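Local coordinates for CD180 antigen (Mus musculus, PDB 3T6Q), which may cooperate with MD-1 and TLR4 in the innate immune response of B cells to bacterial lipopolysaccharide, leading to NF-kappa-B activation, at residues S142-P147 and N163-L168; F150-L155 and Q177-L182; I538-L543 and N565-E570; T551-Q556 and K578-E583. All blocks are in the same frame, centred on the assembly; numbering follows the deposited sequence.

In the fold
The four contacts lie along a leucine-rich repeat solenoid. Interactions 1 and 2 join neighbouring coils toward its N-terminal part and touch each other through L146 against T152 and L155. Neither has a direct hydrogen bond between its segments; waters bridge the backbones. Interactions 3 and 4 join the last coils to the C-terminal cap, through helix 566-574 and strand 579-580, and meet where F568 packs on L554. Interaction 3 is mainly aromatic and aliphatic, with one direct hydrogen bond to an asparagine, whereas interaction 4 adds strand pairing and a salt bridge. All four are partly buried: 1 to 3 have buried aliphatic or aromatic side chains, while in 4 a buried asparagine lies among acids.

Interaction 1 (S142-P147 and N163-L168); sequences SSIKLP and NAIHYL
A164 meets S142 through its carbonyl: A164 O lies 3.4 Å from S142 CB, and the CA-H of S142 also points at this oxygen in a bent contact. Small residues suit this place, since the backbones come very near each other. I165 follows and lies nearest S142 across the contact, CG1 being 3.6 Å from S142 C. With CG1 turned beside its own backbone N (chi1 -63°), the branch lies against the S142-S143 peptide and carries I165 CD1 on to I144 CG2, 3.8 Å away; the two isoleucines cross at about a right angle. These are successive coils of a leucine-rich repeat solenoid, LRR 5 and LRR 6, whose buried aliphatic side chains stack from coil to coil. Between the backbones, water takes the place of direct bonds. H166 N donates to one water, 2.8 Å away, which donates to S142 O. The H166 ring meets that of H166 of a second copy of the protein in the assembly, planes nearly parallel. Y167 O receives a hydrogen bond from a second water, which accepts from I144 N. L168 sends CD2 across I144, 3.8 Å from both CG2 and CD1.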
loop_
_atom_site.group_PDB
_atom_site.type_symbol
_atom_site.label_atom_id
_atom_site.label_comp_id
_atom_site.label_asym_id
_atom_site.label_seq_id
_atom_site.Cartn_x
_atom_site.Cartn_y
_atom_site.Cartn_z
ATOM N N SER A 142 -9.892 -2.394 4.246
ATOM C CA SER A 142 -10.767 -3.450 3.733
ATOM C C SER A 142 -12.154 -3.427 4.352
ATOM O O SER A 142 -12.944 -4.305 4.112
ATOM C CB SER A 142 -10.153 -4.824 3.935
ATOM O OG SER A 142 -9.898 -4.999 5.319
ATOM N N SER A 143 -12.456 -2.392 5.104
ATOM C CA SER A 143 -13.795 -2.229 5.640
ATOM C C SER A 143 -14.153 -0.760 5.644
ATOM O O SER A 143 -13.299 0.078 5.908
ATOM C CB SER A 143 -13.833 -2.748 7.092
ATOM O OG SER A 143 -15.130 -2.547 7.625
ATOM N N ILE A 144 -15.425 -0.447 5.407
ATOM C CA ILE A 144 -15.902 0.948 5.520
ATOM C C ILE A 144 -16.288 1.366 6.974
ATOM O O ILE A 144 -16.529 2.552 7.243
ATOM C CB ILE A 144 -17.072 1.219 4.526
ATOM C CG1 ILE A 144 -18.342 0.515 4.954
ATOM C CG2 ILE A 144 -16.752 0.649 3.137
ATOM C CD1 ILE A 144 -19.576 1.066 4.273
ATOM N N LYS A 145 -16.327 0.406 7.894
ATOM C CA LYS A 145 -16.849 0.653 9.255
ATOM C C LYS A 145 -16.132 1.817 9.911
ATOM O O LYS A 145 -14.904 1.867 9.950
ATOM C CB LYS A 145 -16.779 -0.604 10.118
ATOM C CG LYS A 145 -17.399 -0.377 11.508
ATOM C CD LYS A 145 -18.122 -1.594 12.071
ATOM C CE LYS A 145 -17.320 -2.874 11.955
ATOM N NZ LYS A 145 -16.283 -2.953 13.015
ATOM N N LEU A 146 -16.899 2.791 10.371
ATOM C CA LEU A 146 -16.337 3.933 11.069
ATOM C C LEU A 146 -16.082 3.526 12.531
ATOM O O LEU A 146 -16.841 2.709 13.078
ATOM C CB LEU A 146 -17.258 5.143 10.945
ATOM C CG LEU A 146 -17.411 5.623 9.491
ATOM C CD1 LEU A 146 -18.428 6.741 9.422
ATOM C CD2 LEU A 146 -16.078 6.108 8.906
ATOM N N PRO A 147 -14.991 4.048 13.143
ATOM C CA PRO A 147 -14.632 3.635 14.502
ATOM C C PRO A 147 -15.604 4.200 15.554
ATOM O O PRO A 147 -16.233 5.230 15.319
ATOM C CB PRO A 147 -13.232 4.247 14.680
ATOM C CG PRO A 147 -13.302 5.518 13.891
ATOM C CD PRO A 147 -14.099 5.128 12.660
ATOM N N ASN A 163 -9.351 0.795 -2.914
ATOM C CA ASN A 163 -8.960 0.127 -1.667
ATOM C C ASN A 163 -9.231 -1.361 -1.820
ATOM O O ASN A 163 -9.381 -1.839 -2.929
ATOM C CB ASN A 163 -9.672 0.766 -0.448
ATOM C CG ASN A 163 -8.883 1.942 0.141
ATOM O OD1 ASN A 163 -7.841 1.743 0.743
ATOM N ND2 ASN A 163 -9.353 3.159 -0.064
ATOM N N ALA A 164 -9.248 -2.100 -0.723
ATOM C CA ALA A 164 -9.356 -3.530 -0.772
ATOM C C ALA A 164 -10.660 -3.951 -0.122
ATOM O O ALA A 164 -10.715 -4.952 0.595
ATOM C CB ALA A 164 -8.171 -4.152 -0.033
ATOM N N ILE A 165 -11.708 -3.170 -0.309
ATOM C CA ILE A 165 -13.000 -3.548 0.328
ATOM C C ILE A 165 -13.720 -4.575 -0.553
ATOM O O ILE A 165 -13.965 -4.329 -1.740
ATOM C CB ILE A 165 -13.881 -2.304 0.570
ATOM C CG1 ILE A 165 -13.175 -1.371 1.554
ATOM C CG2 ILE A 165 -15.277 -2.679 1.133
ATOM C CD1 ILE A 165 -13.471 0.075 1.329
ATOM N N HIS A 166 -14.097 -5.716 0.025
ATOM C CA HIS A 166 -14.764 -6.725 -0.762
ATOM C C HIS A 166 -16.137 -7.112 -0.262
ATOM O O HIS A 166 -16.817 -7.929 -0.903
ATOM C CB HIS A 166 -13.870 -7.957 -0.952
ATOM C CG HIS A 166 -13.549 -8.716 0.326
ATOM N ND1 HIS A 166 -12.544 -8.349 1.171
ATOM C CD2 HIS A 166 -14.103 -9.901 0.865
ATOM C CE1 HIS A 166 -12.478 -9.233 2.205
ATOM N NE2 HIS A 166 -13.433 -10.182 2.009
ATOM N N TYR A 167 -16.531 -6.549 0.870
ATOM C CA TYR A 167 -17.764 -6.932 1.541
ATOM C C TYR A 167 -18.325 -5.778 2.351
ATOM O O TYR A 167 -17.588 -5.052 3.005
ATOM C CB TYR A 167 -17.530 -8.128 2.487
ATOM C CG TYR A 167 -18.805 -8.775 2.983
ATOM C CD1 TYR A 167 -19.535 -9.644 2.161
ATOM C CD2 TYR A 167 -19.281 -8.521 4.269
ATOM C CE1 TYR A 167 -20.706 -10.242 2.610
ATOM C CE2 TYR A 167 -20.443 -9.123 4.729
ATOM C CZ TYR A 167 -21.149 -9.967 3.898
ATOM O OH TYR A 167 -22.289 -10.554 4.373
ATOM N N LEU A 168 -19.644 -5.627 2.315
ATOM C CA LEU A 168 -20.311 -4.610 3.113
ATOM C C LEU A 168 -21.320 -5.327 4.027
ATOM O O LEU A 168 -22.221 -6.042 3.549
ATOM C CB LEU A 168 -21.010 -3.602 2.204
ATOM C CG LEU A 168 -20.200 -2.829 1.137
ATOM C CD1 LEU A 168 -21.156 -2.052 0.222
ATOM C CD2 LEU A 168 -19.279 -1.848 1.811
HETATM O O HOH W 1 -13.765 -6.295 2.723
HETATM O O HOH W 2 -17.007 -2.823 4.558
#

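Interaction 2 (F150-L155 and Q177-L182); sequences FPTEKL and QQATNL
T152 lays its hydroxyl against the Q178 side chain near its root, OG1 standing only 3.0 Å from Q178 CB, which is tight for an oxygen and a carbon. That hydroxyl sits between the backbone N and the carbonyl carbon of T152 (chi1 61°), and this turns it to face the 177-182 segment. The glutamine chain bends at chi2 and its amide leads off from the contact, as befits a polar group at the surface. T152 O closes a type I beta turn by accepting from L155 N. A179 CA lies 3.2 Å from T152 O in a CA-H contact. Alanine suits this tight spot: its CB reaches 3.3 Å from T152 O and also approaches L155 O. Deeper in, L155 CG meets L182 CD1 at 4.1 Å, the two leucines crossing at a slant.

Two waters supply the polar link that the backbones do not make directly. One accepts from T180 N at 2.8 Å and lies within hydrogen-bonding distance of E153 O and L155 O; the other lies between E153 O and Q178 O. T180 O accepts a hydrogen bond from K156 NZ. The contact thus joins the loop before strand 157-159 to the loop from helix 170-174 into strand 182-185, just ahead of two adjacent parallel strands of the solenoid, with L146 packing on both T152 and L155.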
loop_
_atom_site.group_PDB
_atom_site.type_symbol
_atom_site.label_atom_id
_atom_site.label_comp_id
_atom_site.label_asym_id
_atom_site.label_seq_id
_atom_site.Cartn_x
_atom_site.Cartn_y
_atom_site.Cartn_z
ATOM N N PHE A 150 -16.663 8.268 16.466
ATOM C CA PHE A 150 -16.353 9.257 15.449
ATOM C C PHE A 150 -17.671 9.926 15.041
ATOM O O PHE A 150 -18.604 9.233 14.642
ATOM C CB PHE A 150 -15.628 8.626 14.255
ATOM C CG PHE A 150 -15.589 9.517 13.052
ATOM C CD1 PHE A 150 -15.337 10.900 13.195
ATOM C CD2 PHE A 150 -15.821 8.993 11.782
ATOM C CE1 PHE A 150 -15.332 11.741 12.087
ATOM C CE2 PHE A 150 -15.797 9.825 10.667
ATOM C CZ PHE A 150 -15.565 11.197 10.822
ATOM N N PRO A 151 -17.781 11.270 15.195
ATOM C CA PRO A 151 -19.089 11.850 14.848
ATOM C C PRO A 151 -19.307 11.875 13.335
ATOM O O PRO A 151 -18.408 12.201 12.553
ATOM C CB PRO A 151 -19.045 13.271 15.460
ATOM C CG PRO A 151 -17.897 13.245 16.417
ATOM C CD PRO A 151 -16.904 12.278 15.820
ATOM N N THR A 152 -20.503 11.480 12.954
ATOM C CA THR A 152 -20.817 11.243 11.569
ATOM C C THR A 152 -21.880 12.252 11.168
ATOM O O THR A 152 -22.265 12.322 10.015
ATOM C CB THR A 152 -21.300 9.790 11.371
ATOM O OG1 THR A 152 -22.485 9.578 12.139
ATOM C CG2 THR A 152 -20.243 8.784 11.839
ATOM N N GLU A 153 -22.317 13.079 12.119
ATOM C CA GLU A 153 -23.488 13.934 11.910
ATOM C C GLU A 153 -23.353 14.955 10.802
ATOM O O GLU A 153 -24.328 15.254 10.111
ATOM C CB GLU A 153 -23.874 14.638 13.224
ATOM C CG GLU A 153 -23.603 13.783 14.461
ATOM C CD GLU A 153 -24.109 14.413 15.751
ATOM O OE1 GLU A 153 -24.073 15.662 15.890
ATOM O OE2 GLU A 153 -24.541 13.651 16.644
ATOM N N LYS A 154 -22.163 15.533 10.627
ATOM C CA LYS A 154 -21.951 16.499 9.551
ATOM C C LYS A 154 -21.231 15.847 8.332
ATOM O O LYS A 154 -20.953 16.511 7.353
ATOM C CB LYS A 154 -21.171 17.713 10.078
ATOM C CG LYS A 154 -21.889 18.413 11.260
ATOM C CD LYS A 154 -22.588 19.662 10.780
ATOM C CE LYS A 154 -24.088 19.610 11.016
ATOM N NZ LYS A 154 -24.475 19.985 12.401
ATOM N N LEU A 155 -20.979 14.548 8.407
ATOM C CA LEU A 155 -20.260 13.831 7.295
ATOM C C LEU A 155 -21.108 13.793 6.019
ATOM O O LEU A 155 -22.234 13.282 6.046
ATOM C CB LEU A 155 -19.877 12.423 7.755
ATOM C CG LEU A 155 -18.851 11.650 6.928
ATOM C CD1 LEU A 155 -17.487 12.367 6.885
ATOM C CD2 LEU A 155 -18.746 10.239 7.475
ATOM N N GLN A 177 -25.123 5.318 10.179
ATOM C CA GLN A 177 -26.550 5.731 10.332
ATOM C C GLN A 177 -26.782 7.215 10.726
ATOM O O GLN A 177 -27.742 7.845 10.259
ATOM C CB GLN A 177 -27.345 4.757 11.236
ATOM C CG GLN A 177 -26.808 4.665 12.661
ATOM C CD GLN A 177 -27.468 3.590 13.508
ATOM O OE1 GLN A 177 -27.304 2.388 13.264
ATOM N NE2 GLN A 177 -28.195 4.021 14.535
ATOM N N GLN A 178 -25.908 7.781 11.559
ATOM C CA GLN A 178 -26.059 9.191 11.963
ATOM C C GLN A 178 -25.773 10.227 10.871
ATOM O O GLN A 178 -26.230 11.382 10.952
ATOM C CB GLN A 178 -25.233 9.480 13.222
ATOM C CG GLN A 178 -26.037 9.462 14.519
ATOM C CD GLN A 178 -27.121 8.389 14.529
ATOM O OE1 GLN A 178 -26.830 7.192 14.447
ATOM N NE2 GLN A 178 -28.380 8.815 14.623
ATOM N N ALA A 179 -25.021 9.836 9.841
ATOM C CA ALA A 179 -24.773 10.747 8.742
ATOM C C ALA A 179 -26.077 10.853 7.963
ATOM O O ALA A 179 -26.862 9.899 7.964
ATOM C CB ALA A 179 -23.628 10.215 7.851
ATOM N N THR A 180 -26.334 11.991 7.329
ATOM C CA THR A 180 -27.460 12.100 6.379
ATOM C C THR A 180 -27.044 12.692 5.018
ATOM O O THR A 180 -26.165 13.560 4.936
ATOM C CB THR A 180 -28.642 12.961 6.911
ATOM O OG1 THR A 180 -28.275 14.339 6.868
ATOM C CG2 THR A 180 -29.061 12.574 8.339
ATOM N N ASN A 181 -27.715 12.254 3.951
ATOM C CA ASN A 181 -27.392 12.708 2.596
ATOM C C ASN A 181 -25.942 12.357 2.153
ATOM O O ASN A 181 -25.267 13.164 1.541
ATOM C CB ASN A 181 -27.567 14.224 2.511
ATOM C CG ASN A 181 -28.382 14.637 1.315
ATOM O OD1 ASN A 181 -29.500 14.143 1.126
ATOM N ND2 ASN A 181 -27.856 15.571 0.520
ATOM N N LEU A 182 -25.478 11.185 2.517
ATOM C CA LEU A 182 -24.068 10.893 2.410
ATOM C C LEU A 182 -23.716 10.426 0.974
ATOM O O LEU A 182 -24.527 9.750 0.317
ATOM C CB LEU A 182 -23.709 9.827 3.422
ATOM C CG LEU A 182 -22.286 9.273 3.479
ATOM C CD1 LEU A 182 -21.296 10.341 3.914
ATOM C CD2 LEU A 182 -22.302 8.174 4.514
HETATM O O HOH W 3 -24.390 14.012 7.527
HETATM O O HOH W 4 -26.798 13.879 9.936
#

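Interaction 3 (I538-L543 and N565-E570); sequences ILPSLL and NIYFLE
I538 meets 565-570 with both its backbone and its side chain. Its N-H donates to N565 OD1, with I538 N 3.1 Å from that oxygen, a fairly straight bond (161°) that arrives tilted out of the carbonyl plane. The same oxygen receives a bond from a water, which also donates to I538 O and accepts from F568 N, so one water joins the loop to the first turn of the helix. The other end of the N565 amide is held by D560 O, which helps to fix the rotation of the group. An asparagine, with donor and acceptor on one short stem, suits this junction.

The isoleucine side chain then lies over the F568 ring: CD1 is 3.7 Å from the ring centroid and 15° off its normal, a CH-pi contact over the face. With CG anti to the backbone N (chi1 174°), the F568 ring swings toward 538-543, and its second torsion turns a face to I538. Here the last curated repeat, LRR 19, meets the C-terminal cap of the leucine-rich repeat domain (LRRCT), whose helix 566-574 lies beside the final coils and covers their apolar interior.

P540 comes next, at the start of a short 3-10 turn. Its rigid ring sets CG obliquely against the Y567 ring, 3.6 Å from Y567 CD2, at the surface. L543 then divides its two methyls between the aromatic residues: CD1 rests on the Y567 backbone, 3.4 Å from Y567 O, and CD2 comes to the edge of the F568 ring, near its plane and 3.7 Å from F568 CD2.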
loop_
_atom_site.group_PDB
_atom_site.type_symbol
_atom_site.label_atom_id
_atom_site.label_comp_id
_atom_site.label_asym_id
_atom_site.label_seq_id
_atom_site.Cartn_x
_atom_site.Cartn_y
_atom_site.Cartn_z
ATOM N N ILE A 538 -1.829 55.871 -29.814
ATOM C CA ILE A 538 -3.246 56.177 -29.592
ATOM C C ILE A 538 -3.361 57.688 -29.415
ATOM O O ILE A 538 -3.028 58.224 -28.369
ATOM C CB ILE A 538 -3.789 55.418 -28.348
ATOM C CG1 ILE A 538 -3.604 53.911 -28.565
ATOM C CG2 ILE A 538 -5.273 55.735 -28.056
ATOM C CD1 ILE A 538 -3.824 53.117 -27.284
ATOM N N LEU A 539 -3.868 58.357 -30.435
ATOM C CA LEU A 539 -3.868 59.824 -30.428
ATOM C C LEU A 539 -4.887 60.336 -29.441
ATOM O O LEU A 539 -5.824 59.589 -29.086
ATOM C CB LEU A 539 -4.107 60.376 -31.828
ATOM C CG LEU A 539 -2.885 60.188 -32.750
ATOM C CD1 LEU A 539 -3.300 60.493 -34.168
ATOM C CD2 LEU A 539 -1.686 61.059 -32.351
ATOM N N PRO A 540 -4.707 61.603 -28.982
ATOM C CA PRO A 540 -5.549 62.172 -27.929
ATOM C C PRO A 540 -7.031 62.063 -28.202
ATOM O O PRO A 540 -7.772 61.824 -27.260
ATOM C CB PRO A 540 -5.136 63.671 -27.870
ATOM C CG PRO A 540 -3.914 63.806 -28.722
ATOM C CD PRO A 540 -3.541 62.471 -29.298
ATOM N N SER A 541 -7.476 62.228 -29.454
ATOM C CA SER A 541 -8.931 62.237 -29.732
ATOM C C SER A 541 -9.616 60.869 -29.442
ATOM O O SER A 541 -10.845 60.776 -29.389
ATOM C CB SER A 541 -9.212 62.672 -31.172
ATOM O OG SER A 541 -8.611 61.754 -32.081
ATOM N N LEU A 542 -8.824 59.813 -29.291
ATOM C CA LEU A 542 -9.356 58.499 -28.905
ATOM C C LEU A 542 -9.413 58.277 -27.377
ATOM O O LEU A 542 -10.078 57.355 -26.897
ATOM C CB LEU A 542 -8.526 57.375 -29.550
ATOM C CG LEU A 542 -8.394 57.422 -31.063
ATOM C CD1 LEU A 542 -7.350 56.403 -31.466
ATOM C CD2 LEU A 542 -9.744 57.141 -31.701
ATOM N N LEU A 543 -8.717 59.113 -26.618
ATOM C CA LEU A 543 -8.611 58.900 -25.173
ATOM C C LEU A 543 -9.955 59.072 -24.448
ATOM O O LEU A 543 -10.225 58.338 -23.489
ATOM C CB LEU A 543 -7.518 59.783 -24.554
ATOM C CG LEU A 543 -6.122 59.510 -25.140
ATOM C CD1 LEU A 543 -5.131 60.553 -24.569
ATOM C CD2 LEU A 543 -5.683 58.089 -24.794
ATOM N N ASN A 565 3.680 59.571 -28.584
ATOM C CA ASN A 565 2.566 58.963 -27.840
ATOM C C ASN A 565 2.299 59.553 -26.426
ATOM O O ASN A 565 1.612 58.888 -25.621
ATOM C CB ASN A 565 2.782 57.442 -27.769
ATOM C CG ASN A 565 1.459 56.632 -27.739
ATOM O OD1 ASN A 565 0.379 57.140 -28.088
ATOM N ND2 ASN A 565 1.554 55.344 -27.348
ATOM N N ILE A 566 2.801 60.767 -26.114
ATOM C CA ILE A 566 2.764 61.241 -24.689
ATOM C C ILE A 566 1.382 61.324 -24.105
ATOM O O ILE A 566 1.241 61.011 -22.942
ATOM C CB ILE A 566 3.321 62.667 -24.329
ATOM C CG1 ILE A 566 3.626 63.504 -25.531
ATOM C CG2 ILE A 566 4.344 62.605 -23.188
ATOM C CD1 ILE A 566 2.375 64.058 -26.124
ATOM N N TYR A 567 0.393 61.766 -24.884
ATOM C CA TYR A 567 -0.994 61.902 -24.389
ATOM C C TYR A 567 -1.574 60.572 -23.901
ATOM O O TYR A 567 -2.179 60.500 -22.816
ATOM C CB TYR A 567 -1.899 62.582 -25.414
ATOM C CG TYR A 567 -1.512 64.034 -25.585
ATOM C CD1 TYR A 567 -1.654 64.935 -24.522
ATOM C CD2 TYR A 567 -0.946 64.488 -26.761
ATOM C CE1 TYR A 567 -1.270 66.257 -24.649
ATOM C CE2 TYR A 567 -0.563 65.812 -26.905
ATOM C CZ TYR A 567 -0.724 66.690 -25.846
ATOM O OH TYR A 567 -0.344 68.008 -25.983
ATOM N N PHE A 568 -1.342 59.509 -24.663
ATOM C CA PHE A 568 -1.718 58.195 -24.182
ATOM C C PHE A 568 -0.918 57.767 -22.943
ATOM O O PHE A 568 -1.493 57.220 -22.003
ATOM C CB PHE A 568 -1.624 57.118 -25.293
ATOM C CG PHE A 568 -1.879 55.725 -24.784
ATOM C CD1 PHE A 568 -0.861 54.798 -24.699
ATOM C CD2 PHE A 568 -3.156 55.368 -24.347
ATOM C CE1 PHE A 568 -1.099 53.519 -24.201
ATOM C CE2 PHE A 568 -3.403 54.102 -23.845
ATOM C CZ PHE A 568 -2.379 53.177 -23.770
ATOM N N LEU A 569 0.406 57.957 -22.965
ATOM C CA LEU A 569 1.271 57.585 -21.844
ATOM C C LEU A 569 0.854 58.235 -20.509
ATOM O O LEU A 569 0.813 57.566 -19.477
ATOM C CB LEU A 569 2.747 57.882 -22.157
ATOM C CG LEU A 569 3.335 57.078 -23.323
ATOM C CD1 LEU A 569 4.691 57.636 -23.764
ATOM C CD2 LEU A 569 3.426 55.597 -22.967
ATOM N N GLU A 570 0.540 59.520 -20.556
ATOM C CA GLU A 570 0.016 60.264 -19.393
ATOM C C GLU A 570 -1.353 59.692 -18.928
ATOM O O GLU A 570 -1.567 59.438 -17.732
ATOM C CB GLU A 570 -0.104 61.751 -19.746
ATOM C CG GLU A 570 1.262 62.466 -19.697
ATOM C CD GLU A 570 1.257 63.905 -20.232
ATOM O OE1 GLU A 570 0.177 64.502 -20.413
ATOM O OE2 GLU A 570 2.355 64.451 -20.481
HETATM O O HOH W 5 -0.896 59.643 -27.572
#

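Interaction 4 (T551-Q556 and K578-E583)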
loop_
_atom_site.group_PDB
_atom_site.type_symbol
_atom_site.label_atom_id
_atom_site.label_comp_id
_atom_site.label_asym_id
_atom_site.label_seq_id
_atom_site.Cartn_x
_atom_site.Cartn_y
_atom_site.Cartn_z
ATOM N N THR A 551 -13.029 48.565 -18.446
ATOM C CA THR A 551 -11.812 47.764 -18.435
ATOM C C THR A 551 -11.344 47.606 -19.882
ATOM O O THR A 551 -12.151 47.249 -20.760
ATOM C CB THR A 551 -12.088 46.361 -17.828
ATOM O OG1 THR A 551 -12.467 46.516 -16.469
ATOM C CG2 THR A 551 -10.837 45.478 -17.838
ATOM N N ILE A 552 -10.051 47.871 -20.117
ATOM C CA ILE A 552 -9.439 47.723 -21.431
ATOM C C ILE A 552 -8.192 46.866 -21.255
ATOM O O ILE A 552 -7.411 47.087 -20.303
ATOM C CB ILE A 552 -9.026 49.100 -21.977
ATOM C CG1 ILE A 552 -10.232 50.021 -22.064
ATOM C CG2 ILE A 552 -8.364 49.000 -23.351
ATOM C CD1 ILE A 552 -9.942 51.331 -21.408
ATOM N N ASN A 553 -8.011 45.906 -22.157
ATOM C CA ASN A 553 -6.813 45.062 -22.197
ATOM C C ASN A 553 -6.015 45.376 -23.466
ATOM O O ASN A 553 -6.475 45.111 -24.581
ATOM C CB ASN A 553 -7.177 43.565 -22.142
ATOM C CG ASN A 553 -5.978 42.667 -21.831
ATOM O OD1 ASN A 553 -4.849 42.948 -22.247
ATOM N ND2 ASN A 553 -6.229 41.547 -21.136
ATOM N N LEU A 554 -4.825 45.954 -23.275
ATOM C CA LEU A 554 -3.920 46.304 -24.360
ATOM C C LEU A 554 -2.623 45.504 -24.310
ATOM O O LEU A 554 -1.629 45.877 -24.947
ATOM C CB LEU A 554 -3.613 47.808 -24.270
ATOM C CG LEU A 554 -4.722 48.715 -24.770
ATOM C CD1 LEU A 554 -4.541 50.122 -24.169
ATOM C CD2 LEU A 554 -4.713 48.708 -26.310
ATOM N N ARG A 555 -2.606 44.398 -23.561
ATOM C CA ARG A 555 -1.404 43.565 -23.521
ATOM C C ARG A 555 -0.987 43.075 -24.941
ATOM O O ARG A 555 -1.828 42.966 -25.860
ATOM C CB ARG A 555 -1.640 42.376 -22.562
ATOM C CG ARG A 555 -2.424 41.243 -23.190
ATOM C CD ARG A 555 -2.650 40.154 -22.150
ATOM N NE ARG A 555 -1.436 39.386 -21.975
ATOM C CZ ARG A 555 -1.213 38.553 -20.961
ATOM N NH1 ARG A 555 -2.137 38.361 -20.039
ATOM N NH2 ARG A 555 -0.069 37.895 -20.887
ATOM N N GLN A 556 0.325 42.835 -25.117
ATOM C CA GLN A 556 0.867 42.265 -26.342
ATOM C C GLN A 556 0.516 43.115 -27.573
ATOM O O GLN A 556 0.175 42.593 -28.634
ATOM C CB GLN A 556 0.433 40.799 -26.479
ATOM C CG GLN A 556 1.185 39.890 -25.495
ATOM C CD GLN A 556 0.711 38.447 -25.507
ATOM O OE1 GLN A 556 -0.140 38.056 -24.709
ATOM N NE2 GLN A 556 1.264 37.648 -26.405
ATOM N N LYS A 578 -8.615 51.278 -14.986
ATOM C CA LYS A 578 -9.349 50.844 -16.191
ATOM C C LYS A 578 -8.551 49.815 -17.016
ATOM O O LYS A 578 -8.994 49.402 -18.073
ATOM C CB LYS A 578 -9.742 52.034 -17.076
ATOM C CG LYS A 578 -10.625 53.069 -16.409
ATOM C CD LYS A 578 -11.031 54.160 -17.393
ATOM C CE LYS A 578 -11.836 55.200 -16.654
ATOM N NZ LYS A 578 -13.234 54.690 -16.495
ATOM N N LEU A 579 -7.392 49.383 -16.538
ATOM C CA LEU A 579 -6.520 48.560 -17.379
ATOM C C LEU A 579 -6.317 47.175 -16.825
ATOM O O LEU A 579 -6.050 47.023 -15.640
ATOM C CB LEU A 579 -5.161 49.262 -17.658
ATOM C CG LEU A 579 -5.262 50.545 -18.529
ATOM C CD1 LEU A 579 -4.107 51.491 -18.260
ATOM C CD2 LEU A 579 -5.336 50.221 -20.012
ATOM N N GLU A 580 -6.418 46.177 -17.700
ATOM C CA GLU A 580 -6.245 44.770 -17.357
ATOM C C GLU A 580 -4.920 44.229 -17.931
ATOM O O GLU A 580 -4.548 44.585 -19.048
ATOM C CB GLU A 580 -7.421 43.990 -17.968
ATOM C CG GLU A 580 -7.404 42.500 -17.686
ATOM C CD GLU A 580 -8.586 41.776 -18.314
ATOM O OE1 GLU A 580 -9.551 41.497 -17.585
ATOM O OE2 GLU A 580 -8.574 41.519 -19.534
ATOM N N ASP A 581 -4.234 43.349 -17.191
ATOM C CA ASP A 581 -2.946 42.782 -17.629
ATOM C C ASP A 581 -1.888 43.889 -17.928
ATOM O O ASP A 581 -1.135 43.777 -18.916
ATOM C CB ASP A 581 -3.150 41.872 -18.863
ATOM C CG ASP A 581 -3.937 40.596 -18.525
ATOM O OD1 ASP A 581 -4.090 40.330 -17.329
ATOM O OD2 ASP A 581 -4.413 39.869 -19.426
ATOM N N THR A 582 -1.846 44.937 -17.095
ATOM C CA THR A 582 -0.778 45.961 -17.197
ATOM C C THR A 582 0.657 45.410 -17.107
ATOM O O THR A 582 1.544 45.979 -17.712
ATOM C CB THR A 582 -0.924 47.105 -16.188
ATOM O OG1 THR A 582 -0.831 46.583 -14.861
ATOM C CG2 THR A 582 -2.242 47.805 -16.390
ATOM N N GLU A 583 0.890 44.312 -16.373
ATOM C CA GLU A 583 2.217 43.674 -16.345
ATOM C C GLU A 583 2.689 43.037 -17.682
ATOM O O GLU A 583 3.886 42.748 -17.841
ATOM C CB GLU A 583 2.307 42.626 -15.226
ATOM C CG GLU A 583 2.057 43.155 -13.821
ATOM C CD GLU A 583 2.164 42.053 -12.781
ATOM O OE1 GLU A 583 1.953 40.874 -13.142
ATOM O OE2 GLU A 583 2.470 42.356 -11.606
HETATM O O HOH W 6 -3.561 46.563 -20.751
#
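Backbone pairing runs through I552, which bonds through both its N-H and its C=O: I552 N donates to K578 O at 2.8 Å, and I552 O accepts from E580 N at 2.9 Å. Beside them the CA-H groups of T551 and L579 point at the same two oxygens. Where the pairing ends, a water takes over, accepting from L554 N and donating to E580 O.

Polar side chains gather around N553. Its CG lies anti to the backbone N (chi1 -166°), and ND2 donates both to E580 OE2 at 2.8 Å, on the anti lone pair, and to D581 OD2 at 3.0 Å. OD1 of the same amide accepts from R555 N, an Asx turn. Asparagine suits the place, offering two N-H bonds to the acids and an oxygen to the backbone. E580 OE2 is also bound by Y527 OH.

A salt bridge joins R555 NH1 to D581 OD2, 2.8 Å apart. D581 OD2 lies in the guanidinium plane of R555, while NH1 stands above the carboxylate plane of D581, on the face opposite N553 ND2. The arginine's long chain and several N-H groups let it reach D584 as well.

Apolar contacts are slighter: L579 CD2 lies 4.2 Å from L554 CD1, and helix 566-574 covers this side. Parallel pairing of short strands from coil to coil is typical of leucine-rich repeats, here carried into the C-terminal cap.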